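Local coordinates for putative flagellar motor switch protein FliN (Thermotoga maritima, PDB 1O6A) that probably forms part of the switch complex in the flagellar motor's C-ring, which sets the direction of rotation, at residues Ile58-Gly62 / Lys63-Arg67. Residues are numbered along the deposited sequence; the frame is centred on the assembly and turned at random.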
ATOM      1  N   ILE A  58       4.303   4.788  -3.320  1.00 14.62           N
ATOM      2  CA  ILE A  58       3.299   5.741  -2.874  1.00 12.15           C
ATOM      3  C   ILE A  58       2.364   6.001  -4.022  1.00 12.31           C
ATOM      4  O   ILE A  58       2.800   6.479  -5.057  1.00 13.15           O
ATOM      5  CB  ILE A  58       3.965   7.068  -2.468  1.00 12.93           C
ATOM      6  CG1 ILE A  58       4.988   6.832  -1.350  1.00 15.38           C
ATOM      7  CG2 ILE A  58       2.922   8.088  -2.050  1.00 15.02           C
ATOM      8  CD1 ILE A  58       5.980   7.931  -1.250  1.00 20.28           C
ATOM      9  N   LEU A  59       1.108   5.592  -3.856  1.00 12.11           N
ATOM     10  CA  LEU A  59       0.099   5.679  -4.911  1.00 14.66           C
ATOM     11  C   LEU A  59      -0.948   6.718  -4.523  1.00 15.39           C
ATOM     12  O   LEU A  59      -1.339   6.816  -3.353  1.00 17.69           O
ATOM     13  CB  LEU A  59      -0.580   4.334  -5.122  1.00 14.53           C
ATOM     14  CG  LEU A  59       0.353   3.266  -5.712  1.00 19.68           C
ATOM     15  CD1 LEU A  59       1.173   2.598  -4.624  1.00 23.27           C
ATOM     16  CD2 LEU A  59      -0.439   2.266  -6.518  1.00 25.14           C
ATOM     17  N   VAL A  60      -1.431   7.443  -5.520  1.00 15.69           N
ATOM     18  CA  VAL A  60      -2.464   8.427  -5.310  1.00 14.31           C
ATOM     19  C   VAL A  60      -3.575   8.041  -6.254  1.00 16.19           C
ATOM     20  O   VAL A  60      -3.340   7.890  -7.450  1.00 16.43           O
ATOM     21  CB  VAL A  60      -1.945   9.865  -5.504  1.00 16.91           C
ATOM     22  CG1 VAL A  60      -3.093  10.870  -5.278  1.00 21.79           C
ATOM     23  CG2 VAL A  60      -0.847  10.159  -4.525  1.00 18.90           C
ATOM     24  N   ASN A  61      -4.778   7.808  -5.705  1.00 15.88           N
ATOM     25  CA  ASN A  61      -5.871   7.206  -6.453  1.00 19.96           C
ATOM     26  C   ASN A  61      -5.387   6.079  -7.364  1.00 19.11           C
ATOM     27  O   ASN A  61      -5.750   6.016  -8.532  1.00 19.11           O
ATOM     28  CB  ASN A  61      -6.622   8.272  -7.264  1.00 19.96           C
ATOM     29  CG  ASN A  61      -7.368   9.258  -6.406  1.00 26.66           C
ATOM     30  OD1 ASN A  61      -7.439   9.139  -5.189  1.00 25.33           O
ATOM     31  ND2 ASN A  61      -7.948  10.259  -7.055  1.00 25.47           N
ATOM     32  N   GLY A  62      -4.537   5.205  -6.837  1.00 20.19           N
ATOM     33  CA  GLY A  62      -4.090   4.032  -7.581  1.00 19.53           C
ATOM     34  C   GLY A  62      -2.949   4.234  -8.560  1.00 19.60           C
ATOM     35  O   GLY A  62      -2.552   3.295  -9.216  1.00 20.73           O
ATOM     36  N   LYS A  63      -2.427   5.451  -8.669  1.00 18.61           N
ATOM     37  CA  LYS A  63      -1.347   5.766  -9.618  1.00 17.93           C
ATOM     38  C   LYS A  63      -0.042   5.953  -8.851  1.00 15.93           C
ATOM     39  O   LYS A  63      -0.009   6.655  -7.869  1.00 13.13           O
ATOM     40  CB  LYS A  63      -1.669   7.073 -10.369  1.00 19.00           C
ATOM     41  CG  LYS A  63      -2.973   7.036 -11.158  1.00 24.25           C
ATOM     42  CD  LYS A  63      -2.873   6.175 -12.410  1.00 28.80           C
ATOM     43  CE  LYS A  63      -4.236   6.166 -13.162  1.00 43.06           C
ATOM     44  NZ  LYS A  63      -4.305   5.117 -14.242  1.00 46.18           N
ATOM     45  N   LEU A  64       1.024   5.314  -9.298  1.00 15.78           N
ATOM     46  CA  LEU A  64       2.320   5.437  -8.655  1.00 17.42           C
ATOM     47  C   LEU A  64       2.897   6.793  -8.981  1.00 17.18           C
ATOM     48  O   LEU A  64       3.151   7.097 -10.143  1.00 16.63           O
ATOM     49  CB  LEU A  64       3.255   4.342  -9.151  1.00 18.04           C
ATOM     50  CG  LEU A  64       4.659   4.382  -8.586  1.00 17.25           C
ATOM     51  CD1 LEU A  64       4.653   3.998  -7.127  1.00 16.14           C
ATOM     52  CD2 LEU A  64       5.549   3.473  -9.435  1.00 21.76           C
ATOM     53  N   ILE A  65       3.043   7.657  -7.986  1.00 14.27           N
ATOM     54  CA  ILE A  65       3.667   8.962  -8.272  1.00 15.64           C
ATOM     55  C   ILE A  65       4.983   9.176  -7.540  1.00 16.50           C
ATOM     56  O   ILE A  65       5.730  10.102  -7.863  1.00 17.69           O
ATOM     57  CB  ILE A  65       2.733  10.123  -7.989  1.00 19.06           C
ATOM     58  CG1 ILE A  65       2.360  10.191  -6.539  1.00 19.01           C
ATOM     59  CG2 ILE A  65       1.442  10.102  -8.867  1.00 21.35           C
ATOM     60  CD1 ILE A  65       2.295  11.613  -6.084  1.00 32.53           C
ATOM     61  N   ALA A  66       5.267   8.339  -6.561  1.00 13.63           N
ATOM     62  CA  ALA A  66       6.425   8.538  -5.703  1.00 13.98           C
ATOM     63  C   ALA A  66       6.842   7.253  -5.011  1.00 15.13           C
ATOM     64  O   ALA A  66       6.110   6.257  -5.011  1.00 13.53           O
ATOM     65  CB  ALA A  66       6.131   9.620  -4.682  1.00 15.76           C
ATOM     66  N   ARG A  67       8.053   7.264  -4.485  1.00 12.77           N
ATOM     67  CA  ARG A  67       8.541   6.183  -3.615  1.00 14.81           C
ATOM     68  C   ARG A  67       9.240   6.814  -2.428  1.00 14.69           C
ATOM     69  O   ARG A  67       9.575   8.025  -2.466  1.00 13.71           O
ATOM     70  CB  ARG A  67       9.460   5.247  -4.407  1.00 16.05           C
ATOM     71  CG  ARG A  67       8.766   4.572  -5.603  1.00 19.50           C
ATOM     72  CD  ARG A  67       9.409   3.191  -6.122  1.00 17.88           C
ATOM     73  NE  ARG A  67      10.777   3.428  -6.489  1.00 29.47           N
ATOM     74  CZ  ARG A  67      11.653   2.472  -6.775  1.00 31.80           C
ATOM     75  NH1 ARG A  67      11.278   1.221  -6.757  1.00 24.44           N
ATOM     76  NH2 ARG A  67      12.913   2.785  -7.049  1.00 30.20           N
TER
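Val60 and Ile65 meet on the buried face of a tight beta hairpin, where Val60 CG2 lies 3.8 Å from both CG1 and CD1 of Ile65 and the two side chains cross at a slant. The first torsion of Ile65 (chi1 63°) sets CG1 between its own backbone N and carbonyl carbon, which brings that branch over to the valine. On the same face Ile58 reaches along the partner strand: its CD1 touches Ala66 CB at 3.8 Å and passes close to the backbone of Arg67. Leu59 and Leu64 point to the other face, and there Leu64 CD1 comes within 3.7 Å of Ile58 O.

Two residues, Ile65 and Ala66, stand opposite Ile58, a register shift of one. Ile58 O accepts a hydrogen bond from Ile65 N (3.2 Å), nearly in line with the carbonyl bond (C=O...N 163°), and a weak one from Ala66 N, while Ile58 N donates to Ala66 O at 2.9 Å. This is a classic beta bulge. Nearer the loop, Val60 and Lys63 exchange two 2.9 Å bonds, Val60 N to Lys63 O and Lys63 N to Val60 O, closing a type I' turn whose corners, Asn61 and Gly62, both have positive phi.

Leu93 and Leu94 of the C-terminal helix extend the apolar face, as do Ile46 and Met40 of the second subunit. Lys63 NZ instead turns away to a salt bridge with Glu96. The two reciprocal Val60-Lys63 bonds tie the turn, and the bulge turns two N-H groups to one carbonyl, Ile65 firmly and Ala66 weakly, consistent with Ile65 joining the apolar face shared with helix and neighbouring subunit.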